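Uncharacterized protein (Bacteroides eggerthii DSM 20697, PDB 4ECO) is of unknown function but, as a leucine-rich repeat protein with an elongated solenoid fold, probably binds other proteins. Local coordinates at residues E557-I562 with L571-N576; I518-N523 with K527-P532; K30-L35 with V75-N80. All blocks are in the same frame, centred on the assembly; numbering follows the deposited sequence.

Contact 1 (E557-I562 with L571-N576)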
ATOM      1  N   GLU A 557      12.450  31.130  26.844  1.00 48.19           N
ATOM      2  CA  GLU A 557      12.915  32.143  25.894  1.00 47.82           C
ATOM      3  C   GLU A 557      12.014  32.262  24.642  1.00 52.53           C
ATOM      4  O   GLU A 557      11.848  31.303  23.882  1.00 50.14           O
ATOM      5  CB  GLU A 557      14.367  31.798  25.452  1.00 49.12           C
ATOM      6  CG  GLU A 557      15.028  32.739  24.446  1.00 55.54           C
ATOM      7  CD  GLU A 557      16.289  32.239  23.754  1.00 75.09           C
ATOM      8  OE1 GLU A 557      16.861  31.226  24.220  1.00 78.11           O
ATOM      9  OE2 GLU A 557      16.704  32.859  22.741  1.00 62.17           O
ATOM     10  N   TRP A 558      11.511  33.485  24.392  1.00 51.10           N
ATOM     11  CA  TRP A 558      10.751  33.797  23.185  1.00 49.41           C
ATOM     12  C   TRP A 558      11.751  34.117  22.067  1.00 52.74           C
ATOM     13  O   TRP A 558      12.703  34.860  22.318  1.00 55.11           O
ATOM     14  CB  TRP A 558       9.769  34.963  23.424  1.00 48.18           C
ATOM     15  CG  TRP A 558       9.169  35.516  22.155  1.00 48.29           C
ATOM     16  CD1 TRP A 558       9.675  36.518  21.373  1.00 51.03           C
ATOM     17  CD2 TRP A 558       7.997  35.031  21.477  1.00 46.95           C
ATOM     18  NE1 TRP A 558       8.889  36.692  20.260  1.00 49.15           N
ATOM     19  CE2 TRP A 558       7.841  35.805  20.306  1.00 49.98           C
ATOM     20  CE3 TRP A 558       7.038  34.039  21.767  1.00 47.11           C
ATOM     21  CZ2 TRP A 558       6.760  35.625  19.429  1.00 48.35           C
ATOM     22  CZ3 TRP A 558       5.961  33.873  20.906  1.00 47.40           C
ATOM     23  CH2 TRP A 558       5.840  34.649  19.745  1.00 47.86           C
ATOM     24  N   PRO A 559      11.555  33.614  20.834  1.00 46.48           N
ATOM     25  CA  PRO A 559      12.493  33.944  19.751  1.00 45.44           C
ATOM     26  C   PRO A 559      12.316  35.397  19.267  1.00 48.91           C
ATOM     27  O   PRO A 559      11.614  35.656  18.271  1.00 47.91           O
ATOM     28  CB  PRO A 559      12.125  32.932  18.669  1.00 46.55           C
ATOM     29  CG  PRO A 559      10.631  32.726  18.858  1.00 51.41           C
ATOM     30  CD  PRO A 559      10.463  32.735  20.354  1.00 47.82           C
ATOM     31  N   GLU A 560      12.945  36.354  19.982  1.00 44.48           N
ATOM     32  CA  GLU A 560      12.833  37.764  19.617  1.00 44.90           C
ATOM     33  C   GLU A 560      13.383  37.970  18.219  1.00 50.29           C
ATOM     34  O   GLU A 560      14.456  37.458  17.901  1.00 51.78           O
ATOM     35  CB  GLU A 560      13.520  38.682  20.629  1.00 47.13           C
ATOM     36  CG  GLU A 560      12.857  38.712  21.999  1.00 51.19           C
ATOM     37  CD  GLU A 560      11.517  39.412  22.141  1.00 66.73           C
ATOM     38  OE1 GLU A 560      11.093  40.149  21.212  1.00 60.04           O
ATOM     39  OE2 GLU A 560      10.906  39.234  23.221  1.00 53.58           O
ATOM     40  N   GLY A 561      12.570  38.581  17.370  1.00 45.88           N
ATOM     41  CA  GLY A 561      12.901  38.787  15.972  1.00 45.74           C
ATOM     42  C   GLY A 561      12.122  37.903  15.017  1.00 50.56           C
ATOM     43  O   GLY A 561      12.133  38.164  13.813  1.00 52.20           O
ATOM     44  N   ILE A 562      11.411  36.879  15.532  1.00 45.56           N
ATOM     45  CA  ILE A 562      10.634  35.945  14.705  1.00 43.80           C
ATOM     46  C   ILE A 562       9.567  36.697  13.853  1.00 51.98           C
ATOM     47  O   ILE A 562       9.247  36.231  12.756  1.00 52.53           O
ATOM     48  CB  ILE A 562      10.001  34.797  15.533  1.00 44.28           C
ATOM     49  CG1 ILE A 562       9.618  33.608  14.623  1.00 42.22           C
ATOM     50  CG2 ILE A 562       8.845  35.265  16.443  1.00 43.75           C
ATOM     51  CD1 ILE A 562       9.573  32.194  15.319  1.00 25.84           C
ATOM     52  N   LEU A 571       3.257  29.768  13.882  1.00 39.84           N
ATOM     53  CA  LEU A 571       4.174  29.529  14.985  1.00 39.20           C
ATOM     54  C   LEU A 571       3.467  28.813  16.102  1.00 44.55           C
ATOM     55  O   LEU A 571       2.507  29.333  16.666  1.00 43.47           O
ATOM     56  CB  LEU A 571       4.820  30.820  15.514  1.00 39.40           C
ATOM     57  CG  LEU A 571       5.658  30.670  16.796  1.00 43.05           C
ATOM     58  CD1 LEU A 571       6.911  29.801  16.577  1.00 41.17           C
ATOM     59  CD2 LEU A 571       6.024  32.020  17.359  1.00 45.58           C
ATOM     60  N   GLN A 572       3.989  27.640  16.463  1.00 42.10           N
ATOM     61  CA  GLN A 572       3.471  26.838  17.558  1.00 41.36           C
ATOM     62  C   GLN A 572       4.485  26.815  18.670  1.00 42.98           C
ATOM     63  O   GLN A 572       5.536  26.206  18.509  1.00 42.71           O
ATOM     64  CB  GLN A 572       3.149  25.428  17.080  1.00 42.17           C
ATOM     65  CG  GLN A 572       2.099  25.349  15.991  1.00 55.54           C
ATOM     66  CD  GLN A 572       1.783  23.906  15.669  1.00 62.66           C
ATOM     67  OE1 GLN A 572       2.396  22.970  16.193  1.00 54.43           O
ATOM     68  NE2 GLN A 572       0.821  23.692  14.786  1.00 49.87           N
ATOM     69  N   ILE A 573       4.196  27.504  19.785  1.00 39.87           N
ATOM     70  CA  ILE A 573       5.104  27.604  20.943  1.00 39.46           C
ATOM     71  C   ILE A 573       4.328  27.298  22.255  1.00 45.00           C
ATOM     72  O   ILE A 573       4.808  27.577  23.349  1.00 46.46           O
ATOM     73  CB  ILE A 573       5.788  29.010  20.944  1.00 42.31           C
ATOM     74  CG1 ILE A 573       7.053  29.045  21.820  1.00 43.00           C
ATOM     75  CG2 ILE A 573       4.809  30.184  21.189  1.00 41.68           C
ATOM     76  CD1 ILE A 573       8.023  30.174  21.499  1.00 45.69           C
ATOM     77  N   GLY A 574       3.163  26.681  22.121  1.00 41.92           N
ATOM     78  CA  GLY A 574       2.334  26.322  23.258  1.00 43.34           C
ATOM     79  C   GLY A 574       2.920  25.266  24.174  1.00 50.62           C
ATOM     80  O   GLY A 574       3.815  24.511  23.778  1.00 50.96           O
ATOM     81  N   SER A 575       2.394  25.210  25.421  1.00 48.20           N
ATOM     82  CA  SER A 575       2.736  24.270  26.492  1.00 47.83           C
ATOM     83  C   SER A 575       4.241  24.338  26.800  1.00 51.85           C
ATOM     84  O   SER A 575       4.949  23.335  26.784  1.00 51.87           O
ATOM     85  CB  SER A 575       2.284  22.853  26.143  1.00 50.37           C
ATOM     86  OG  SER A 575       2.256  22.026  27.292  1.00 59.18           O
ATOM     87  N   ASN A 576       4.717  25.548  27.066  1.00 47.74           N
ATOM     88  CA  ASN A 576       6.098  25.829  27.454  1.00 47.85           C
ATOM     89  C   ASN A 576       6.041  26.727  28.689  1.00 54.43           C
ATOM     90  O   ASN A 576       5.030  26.709  29.405  1.00 54.64           O
ATOM     91  CB  ASN A 576       6.902  26.467  26.284  1.00 40.99           C
ATOM     92  CG  ASN A 576       7.307  25.509  25.191  1.00 55.28           C
ATOM     93  OD1 ASN A 576       8.054  24.563  25.400  1.00 53.97           O
ATOM     94  ND2 ASN A 576       6.891  25.778  23.976  1.00 42.94           N
TER
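The CA atoms of W558 and I573 are 8.7 Å apart, and those of I562 and L571 9.1 Å, so that the loop segment 557-562 lies opposite the end of strand 570-572 and the turn after it. A type II turn from P559 to I562 bends the loop, aiming P559 and I562 at segment 571-576; at the backbone angles of G561 a CB would be jammed against the carbonyl O of E560, which calls for glycine.

The contact is wholly apolar. The indole of W558, its CG anti to the backbone N (chi1 168°), swings its six-membered ring over to L571 and I573, where CH2 comes 3.6 Å from L571 CD2 and CZ3 3.9 Å from I573 CG2, both approaching obliquely. Its NE1 is bonded to E583. P559 CD lies over the rim of one indole face and also meets I573 CD1 tip to tip at 3.7 Å. Next along the loop, I562 CD1 touches the other methyl of L571, CD1, at 3.8 Å. With an alanine here in place of W558, L571 CD2 and I573 CG2 would probably lose their shared apolar cover, and E583 its indole partner.

After I573 in the chain, N576 ND2 bonds back to I573 O (2.8 Å) and also reaches I543 O in the preceding coil, one rung of the asparagine ladder typical of a leucine-rich repeat solenoid.

Contact 2 (I518-N523 with K527-P532)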
ATOM      1  N   ILE A 518       9.661  23.238   9.765  1.00 36.25           N
ATOM      2  CA  ILE A 518      10.457  22.532  10.742  1.00 35.70           C
ATOM      3  C   ILE A 518       9.605  22.351  12.020  1.00 39.51           C
ATOM      4  O   ILE A 518       8.977  23.302  12.510  1.00 36.89           O
ATOM      5  CB  ILE A 518      11.831  23.204  11.002  1.00 38.91           C
ATOM      6  CG1 ILE A 518      12.722  22.328  11.928  1.00 38.35           C
ATOM      7  CG2 ILE A 518      11.712  24.654  11.465  1.00 38.63           C
ATOM      8  CD1 ILE A 518      14.213  22.562  11.776  1.00 35.14           C
ATOM      9  N   ASP A 519       9.550  21.099  12.519  1.00 37.60           N
ATOM     10  CA  ASP A 519       8.817  20.836  13.742  1.00 37.71           C
ATOM     11  C   ASP A 519       9.738  20.212  14.778  1.00 42.60           C
ATOM     12  O   ASP A 519      10.196  19.102  14.622  1.00 43.32           O
ATOM     13  CB  ASP A 519       7.588  19.975  13.511  1.00 38.52           C
ATOM     14  CG  ASP A 519       6.520  20.144  14.584  1.00 43.10           C
ATOM     15  OD1 ASP A 519       6.884  20.454  15.744  1.00 39.43           O
ATOM     16  OD2 ASP A 519       5.323  19.945  14.266  1.00 48.60           O
ATOM     17  N   LEU A 520      10.042  20.976  15.807  1.00 39.84           N
ATOM     18  CA  LEU A 520      10.893  20.579  16.925  1.00 39.89           C
ATOM     19  C   LEU A 520      10.047  20.354  18.194  1.00 41.72           C
ATOM     20  O   LEU A 520      10.589  20.342  19.304  1.00 39.74           O
ATOM     21  CB  LEU A 520      11.966  21.671  17.183  1.00 40.62           C
ATOM     22  CG  LEU A 520      12.847  22.092  15.995  1.00 44.06           C
ATOM     23  CD1 LEU A 520      13.545  23.364  16.290  1.00 43.53           C
ATOM     24  CD2 LEU A 520      13.833  20.995  15.616  1.00 46.56           C
ATOM     25  N   SER A 521       8.722  20.174  18.027  1.00 38.03           N
ATOM     26  CA  SER A 521       7.835  19.963  19.153  1.00 38.13           C
ATOM     27  C   SER A 521       8.195  18.673  19.867  1.00 44.86           C
ATOM     28  O   SER A 521       8.564  17.677  19.211  1.00 42.99           O
ATOM     29  CB  SER A 521       6.383  19.935  18.709  1.00 38.56           C
ATOM     30  OG  SER A 521       5.959  21.219  18.293  1.00 44.31           O
ATOM     31  N   TYR A 522       8.122  18.712  21.229  1.00 42.19           N
ATOM     32  CA  TYR A 522       8.429  17.580  22.114  1.00 42.04           C
ATOM     33  C   TYR A 522       9.908  17.258  22.065  1.00 46.44           C
ATOM     34  O   TYR A 522      10.323  16.192  21.606  1.00 46.27           O
ATOM     35  CB  TYR A 522       7.589  16.346  21.767  1.00 42.09           C
ATOM     36  CG  TYR A 522       6.121  16.595  21.983  1.00 43.48           C
ATOM     37  CD1 TYR A 522       5.547  16.413  23.232  1.00 45.77           C
ATOM     38  CD2 TYR A 522       5.303  17.039  20.940  1.00 43.05           C
ATOM     39  CE1 TYR A 522       4.187  16.622  23.439  1.00 46.86           C
ATOM     40  CE2 TYR A 522       3.940  17.264  21.141  1.00 43.50           C
ATOM     41  CZ  TYR A 522       3.392  17.078  22.406  1.00 51.46           C
ATOM     42  OH  TYR A 522       2.058  17.276  22.684  1.00 54.43           O
ATOM     43  N   ASN A 523      10.695  18.202  22.556  1.00 43.14           N
ATOM     44  CA  ASN A 523      12.132  18.105  22.620  1.00 43.14           C
ATOM     45  C   ASN A 523      12.615  18.744  23.935  1.00 48.80           C
ATOM     46  O   ASN A 523      11.821  18.901  24.861  1.00 47.59           O
ATOM     47  CB  ASN A 523      12.776  18.712  21.371  1.00 42.49           C
ATOM     48  CG  ASN A 523      12.948  17.680  20.281  1.00 54.52           C
ATOM     49  OD1 ASN A 523      13.774  16.775  20.389  1.00 41.52           O
ATOM     50  ND2 ASN A 523      12.168  17.779  19.216  1.00 42.63           N
ATOM     51  N   LYS A 527      17.359  26.822  25.412  1.00 47.68           N
ATOM     52  CA  LYS A 527      17.846  27.926  24.584  1.00 47.93           C
ATOM     53  C   LYS A 527      17.228  27.782  23.219  1.00 51.10           C
ATOM     54  O   LYS A 527      17.412  26.739  22.578  1.00 51.98           O
ATOM     55  CB  LYS A 527      19.390  27.939  24.494  1.00 52.56           C
ATOM     56  CG  LYS A 527      19.950  29.204  23.812  1.00 76.59           C
ATOM     57  CD  LYS A 527      21.250  28.969  23.046  1.00 95.86           C
ATOM     58  CE  LYS A 527      22.516  29.034  23.896  1.00115.96           C
ATOM     59  NZ  LYS A 527      22.880  30.430  24.293  1.00128.28           N
ATOM     60  N   PHE A 528      16.510  28.813  22.758  1.00 45.41           N
ATOM     61  CA  PHE A 528      15.792  28.765  21.496  1.00 43.75           C
ATOM     62  C   PHE A 528      16.708  28.497  20.269  1.00 47.57           C
ATOM     63  O   PHE A 528      17.631  29.269  20.003  1.00 46.78           O
ATOM     64  CB  PHE A 528      14.996  30.058  21.255  1.00 45.49           C
ATOM     65  CG  PHE A 528      13.817  29.831  20.330  1.00 45.73           C
ATOM     66  CD1 PHE A 528      13.998  29.735  18.952  1.00 48.23           C
ATOM     67  CD2 PHE A 528      12.536  29.654  20.843  1.00 45.38           C
ATOM     68  CE1 PHE A 528      12.920  29.463  18.113  1.00 48.19           C
ATOM     69  CE2 PHE A 528      11.468  29.391  20.006  1.00 47.18           C
ATOM     70  CZ  PHE A 528      11.663  29.314  18.647  1.00 46.13           C
ATOM     71  N   PRO A 529      16.413  27.428  19.478  1.00 44.60           N
ATOM     72  CA  PRO A 529      17.193  27.188  18.251  1.00 44.71           C
ATOM     73  C   PRO A 529      16.746  28.178  17.168  1.00 47.90           C
ATOM     74  O   PRO A 529      15.795  27.935  16.416  1.00 47.06           O
ATOM     75  CB  PRO A 529      16.875  25.729  17.905  1.00 45.62           C
ATOM     76  CG  PRO A 529      15.515  25.499  18.468  1.00 48.94           C
ATOM     77  CD  PRO A 529      15.331  26.427  19.636  1.00 45.16           C
ATOM     78  N   THR A 530      17.399  29.338  17.146  1.00 43.38           N
ATOM     79  CA  THR A 530      17.032  30.406  16.231  1.00 42.82           C
ATOM     80  C   THR A 530      17.541  30.152  14.800  1.00 48.83           C
ATOM     81  O   THR A 530      17.042  30.787  13.875  1.00 48.41           O
ATOM     82  CB  THR A 530      17.567  31.758  16.764  1.00 45.06           C
ATOM     83  OG1 THR A 530      18.979  31.664  16.974  1.00 51.08           O
ATOM     84  CG2 THR A 530      16.895  32.196  18.067  1.00 33.37           C
ATOM     85  N   GLN A 531      18.535  29.254  14.614  1.00 47.33           N
ATOM     86  CA  GLN A 531      19.191  28.987  13.322  1.00 47.52           C
ATOM     87  C   GLN A 531      18.178  28.742  12.175  1.00 52.10           C
ATOM     88  O   GLN A 531      18.347  29.393  11.138  1.00 52.08           O
ATOM     89  CB  GLN A 531      20.185  27.812  13.395  1.00 48.47           C
ATOM     90  CG  GLN A 531      21.267  27.958  14.447  1.00 43.48           C
ATOM     91  CD  GLN A 531      20.927  27.289  15.755  1.00 64.53           C
ATOM     92  OE1 GLN A 531      19.782  27.295  16.217  1.00 57.07           O
ATOM     93  NE2 GLN A 531      21.934  26.720  16.412  1.00 63.03           N
ATOM     94  N   PRO A 532      17.116  27.889  12.309  1.00 48.22           N
ATOM     95  CA  PRO A 532      16.195  27.696  11.168  1.00 47.54           C
ATOM     96  C   PRO A 532      15.366  28.948  10.819  1.00 50.84           C
ATOM     97  O   PRO A 532      14.735  28.972   9.755  1.00 52.50           O
ATOM     98  CB  PRO A 532      15.274  26.548  11.636  1.00 48.36           C
ATOM     99  CG  PRO A 532      15.999  25.884  12.757  1.00 51.99           C
ATOM    100  CD  PRO A 532      16.748  26.994  13.429  1.00 48.92           C
TER
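I518 holds CG1 anti to the backbone N (chi1 -173°), carrying CD1 out toward P532, while L520 turns CG to the side opposite its carbonyl carbon (chi1 -54°), a turn that brings CD1 up to P529. Each residue meets one proline ring. I518 crosses P532 at about a right angle: its CD1 lies 3.9 Å from P532 CG, and its CG2 4.0 Å from P532 CB, so both branches of the isoleucine bear on the same ring. L520 and P529 run past each other in opposite directions, with L520 CD1 3.6 Å from P529 CG. P529 is the centre of an inverse gamma turn, and its ring, like that of P532, is directed at segment 518-523.

The side chains of D519 and S521 lie on the far side of segment 518-523. D519 OD1 takes two bonds from S521. The backbone N comes nearly along the C-O axis at 2.9 Å, closing an Asx turn, and OG donates to the syn lone pair of OD1 at 2.8 Å. Two bonds from one residue should fix the rotation of the carboxylate, whose OD2 is bonded to S159. Further along, N523 ND2 reaches L520 O at 3.0 Å from above the carbonyl plane, and it also binds L495 O, while N523 OD1 accepts from L500 N; the asparagine thus ties its own coil to the one before.

I518, L520 and P532 all rest on F541 of strand 540-542, which runs parallel to strand 517-519, and D519 packs against L161 and I162 of helix 160-168.

Contact 3 (K30-L35 with V75-N80)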
ATOM      1  N   LYS A  30     -26.797 -23.857 -25.911  1.00 55.77           N
ATOM      2  CA  LYS A  30     -26.122 -24.851 -25.065  1.00 55.08           C
ATOM      3  C   LYS A  30     -25.474 -24.157 -23.832  1.00 57.41           C
ATOM      4  O   LYS A  30     -25.526 -24.711 -22.718  1.00 56.19           O
ATOM      5  CB  LYS A  30     -25.087 -25.647 -25.884  1.00 58.31           C
ATOM      6  CG  LYS A  30     -25.735 -26.585 -26.934  1.00 73.97           C
ATOM      7  CD  LYS A  30     -24.811 -27.064 -28.080  1.00 87.18           C
ATOM      8  CE  LYS A  30     -23.894 -28.239 -27.757  1.00101.94           C
ATOM      9  NZ  LYS A  30     -22.538 -27.833 -27.267  1.00107.57           N
ATOM     10  N   ASP A  31     -24.952 -22.908 -24.039  1.00 51.21           N
ATOM     11  CA  ASP A  31     -24.336 -22.056 -23.018  1.00 48.75           C
ATOM     12  C   ASP A  31     -25.306 -21.666 -21.945  1.00 51.40           C
ATOM     13  O   ASP A  31     -24.928 -21.544 -20.784  1.00 49.40           O
ATOM     14  CB  ASP A  31     -23.785 -20.753 -23.641  1.00 50.05           C
ATOM     15  CG  ASP A  31     -22.427 -20.822 -24.325  1.00 54.54           C
ATOM     16  OD1 ASP A  31     -21.893 -21.956 -24.494  1.00 54.52           O
ATOM     17  OD2 ASP A  31     -21.912 -19.751 -24.720  1.00 54.49           O
ATOM     18  N   TYR A  32     -26.544 -21.371 -22.362  1.00 48.60           N
ATOM     19  CA  TYR A  32     -27.628 -20.940 -21.490  1.00 46.64           C
ATOM     20  C   TYR A  32     -28.130 -22.118 -20.644  1.00 53.34           C
ATOM     21  O   TYR A  32     -28.475 -21.931 -19.473  1.00 54.82           O
ATOM     22  CB  TYR A  32     -28.758 -20.331 -22.317  1.00 46.55           C
ATOM     23  CG  TYR A  32     -28.416 -19.095 -23.135  1.00 46.42           C
ATOM     24  CD1 TYR A  32     -27.246 -18.366 -22.894  1.00 46.63           C
ATOM     25  CD2 TYR A  32     -29.293 -18.612 -24.097  1.00 48.24           C
ATOM     26  CE1 TYR A  32     -26.918 -17.254 -23.667  1.00 45.02           C
ATOM     27  CE2 TYR A  32     -28.999 -17.471 -24.843  1.00 49.26           C
ATOM     28  CZ  TYR A  32     -27.814 -16.794 -24.623  1.00 53.01           C
ATOM     29  OH  TYR A  32     -27.574 -15.661 -25.355  1.00 53.26           O
ATOM     30  N   LEU A  33     -28.120 -23.337 -21.203  1.00 49.03           N
ATOM     31  CA  LEU A  33     -28.496 -24.518 -20.432  1.00 48.29           C
ATOM     32  C   LEU A  33     -27.425 -24.783 -19.369  1.00 54.25           C
ATOM     33  O   LEU A  33     -27.759 -25.248 -18.267  1.00 56.34           O
ATOM     34  CB  LEU A  33     -28.701 -25.733 -21.335  1.00 48.90           C
ATOM     35  CG  LEU A  33     -29.714 -25.561 -22.459  1.00 54.24           C
ATOM     36  CD1 LEU A  33     -29.649 -26.714 -23.426  1.00 55.52           C
ATOM     37  CD2 LEU A  33     -31.126 -25.383 -21.927  1.00 56.24           C
ATOM     38  N   ALA A  34     -26.145 -24.424 -19.686  1.00 48.21           N
ATOM     39  CA  ALA A  34     -25.011 -24.494 -18.764  1.00 45.89           C
ATOM     40  C   ALA A  34     -25.186 -23.445 -17.659  1.00 49.72           C
ATOM     41  O   ALA A  34     -25.081 -23.795 -16.475  1.00 51.11           O
ATOM     42  CB  ALA A  34     -23.698 -24.293 -19.503  1.00 46.32           C
ATOM     43  N   LEU A  35     -25.541 -22.184 -18.026  1.00 43.56           N
ATOM     44  CA  LEU A  35     -25.803 -21.118 -17.053  1.00 41.40           C
ATOM     45  C   LEU A  35     -26.855 -21.530 -16.038  1.00 46.49           C
ATOM     46  O   LEU A  35     -26.625 -21.378 -14.838  1.00 46.42           O
ATOM     47  CB  LEU A  35     -26.262 -19.819 -17.732  1.00 40.97           C
ATOM     48  CG  LEU A  35     -25.197 -18.965 -18.401  1.00 44.26           C
ATOM     49  CD1 LEU A  35     -25.816 -17.705 -18.954  1.00 44.15           C
ATOM     50  CD2 LEU A  35     -24.076 -18.616 -17.442  1.00 43.76           C
ATOM     51  N   VAL A  75     -23.307 -11.356 -16.224  1.00 40.84           N
ATOM     52  CA  VAL A  75     -23.026 -12.120 -17.436  1.00 40.78           C
ATOM     53  C   VAL A  75     -22.960 -11.189 -18.623  1.00 44.47           C
ATOM     54  O   VAL A  75     -23.880 -10.411 -18.841  1.00 44.26           O
ATOM     55  CB  VAL A  75     -24.052 -13.258 -17.699  1.00 45.03           C
ATOM     56  CG1 VAL A  75     -23.745 -13.985 -19.009  1.00 45.31           C
ATOM     57  CG2 VAL A  75     -24.108 -14.245 -16.531  1.00 44.00           C
ATOM     58  N   SER A  76     -21.855 -11.287 -19.388  1.00 41.14           N
ATOM     59  CA  SER A  76     -21.610 -10.604 -20.655  1.00 40.97           C
ATOM     60  C   SER A  76     -21.680 -11.618 -21.811  1.00 45.27           C
ATOM     61  O   SER A  76     -21.200 -12.757 -21.696  1.00 43.82           O
ATOM     62  CB  SER A  76     -20.255  -9.896 -20.649  1.00 42.92           C
ATOM     63  OG  SER A  76     -19.141 -10.763 -20.783  1.00 46.30           O
ATOM     64  N   LEU A  77     -22.271 -11.187 -22.914  1.00 42.92           N
ATOM     65  CA  LEU A  77     -22.368 -11.986 -24.133  1.00 43.79           C
ATOM     66  C   LEU A  77     -21.622 -11.309 -25.282  1.00 49.52           C
ATOM     67  O   LEU A  77     -21.168 -10.172 -25.152  1.00 49.45           O
ATOM     68  CB  LEU A  77     -23.848 -12.213 -24.543  1.00 44.13           C
ATOM     69  CG  LEU A  77     -24.842 -12.612 -23.473  1.00 47.20           C
ATOM     70  CD1 LEU A  77     -26.190 -12.705 -24.054  1.00 46.51           C
ATOM     71  CD2 LEU A  77     -24.440 -13.930 -22.763  1.00 50.40           C
ATOM     72  N   ASN A  78     -21.489 -12.008 -26.400  1.00 48.12           N
ATOM     73  CA  ASN A  78     -20.937 -11.419 -27.610  1.00 49.35           C
ATOM     74  C   ASN A  78     -22.087 -11.276 -28.636  1.00 55.27           C
ATOM     75  O   ASN A  78     -23.245 -11.609 -28.321  1.00 54.15           O
ATOM     76  CB  ASN A  78     -19.750 -12.214 -28.157  1.00 48.75           C
ATOM     77  CG  ASN A  78     -20.009 -13.630 -28.583  1.00 59.37           C
ATOM     78  OD1 ASN A  78     -21.081 -13.994 -29.057  1.00 54.73           O
ATOM     79  ND2 ASN A  78     -18.970 -14.441 -28.516  1.00 51.51           N
ATOM     80  N   SER A  79     -21.767 -10.809 -29.856  1.00 53.46           N
ATOM     81  CA  SER A  79     -22.742 -10.587 -30.927  1.00 54.88           C
ATOM     82  C   SER A  79     -23.470 -11.881 -31.346  1.00 59.14           C
ATOM     83  O   SER A  79     -24.590 -11.811 -31.870  1.00 58.18           O
ATOM     84  CB  SER A  79     -22.058  -9.976 -32.136  1.00 61.17           C
ATOM     85  OG  SER A  79     -20.983 -10.804 -32.544  1.00 78.98           O
ATOM     86  N   ASN A  80     -22.861 -13.049 -31.079  1.00 56.29           N
ATOM     87  CA  ASN A  80     -23.474 -14.326 -31.422  1.00 57.45           C
ATOM     88  C   ASN A  80     -24.248 -14.915 -30.241  1.00 62.79           C
ATOM     89  O   ASN A  80     -24.806 -16.012 -30.371  1.00 64.41           O
ATOM     90  CB  ASN A  80     -22.414 -15.299 -31.914  1.00 59.70           C
ATOM     91  CG  ASN A  80     -21.782 -14.850 -33.210  1.00 82.65           C
ATOM     92  OD1 ASN A  80     -20.581 -14.592 -33.262  1.00 77.55           O
ATOM     93  ND2 ASN A  80     -22.584 -14.710 -34.278  1.00 73.24           N
TER
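Next to L77, which touches Y32 across the contact, N78 OD1 is gripped by two backbone amides. N80 N donates to it at 2.9 Å with an N-H...O angle of 137°, tilted 31° from the carbonyl plane, and R82 N is the second donor. The first bond closes an Asx turn, and together they hold the side-chain amide of N78 in the connection that leads from strand 75-77 into strand 83-87.

On the helix, D31 is buried but well provided for: OD1 takes a salt bridge from R82, and OD2 accepts from V83 N. The nearby guanidinium would probably keep this carboxylate ionised.

Strands 75-77 and 83-87 form an antiparallel hairpin, and 83-87 continues parallel to strand 109-111. Helix 27-41 packs on this hairpin at the amino-terminal end of the solenoid, consistent with the cap that shields the first coils in many leucine-rich repeat proteins.

Across the two segments there are two apolar pairs. Y32, with CG opposite its carbonyl carbon (chi1 -61°), stretches its ring outward from the helix to cross L77 at about a right angle. The two methyls of the leucine divide the work: L77 CD2 lies at the ring edge, near its plane, 4.2 Å from Y32 CE1, while L77 CD1 is 3.5 Å from Y32 OH at the end of the ring. That hydroxyl also makes a weak hydrogen bond to G81 O. One turn along the helix, L35 CD1 approaches V75 CG1 at 4.3 Å, a looser meeting of two methyls. L35, V75 and L77 all touch V83 of the adjoining strand.

Overall arrangement
Contacts 1 and 2 are buried neighbours in the core of the solenoid. Contact 2 sets strand 517-519 and its turn against the loop that follows, contact 1 strand 570-572 and its turn against the loop that precedes. They meet through F528 of segment 527-532, whose CE2 lies 3.5 Å from P559 CD and 3.8 Å from I573 CD1, and through a probable hydrogen bond of 2.8 Å from F528 N to E557 OE1. Contact 3 stands on the opposite side of the chain's centre, its own centre about 73 Å from that of contact 1. It is only partly buried and joins a helix to a hairpin. All three interfaces are apolar, but asparagines bridge coils in the first two, whereas a salt bridge flanks the third.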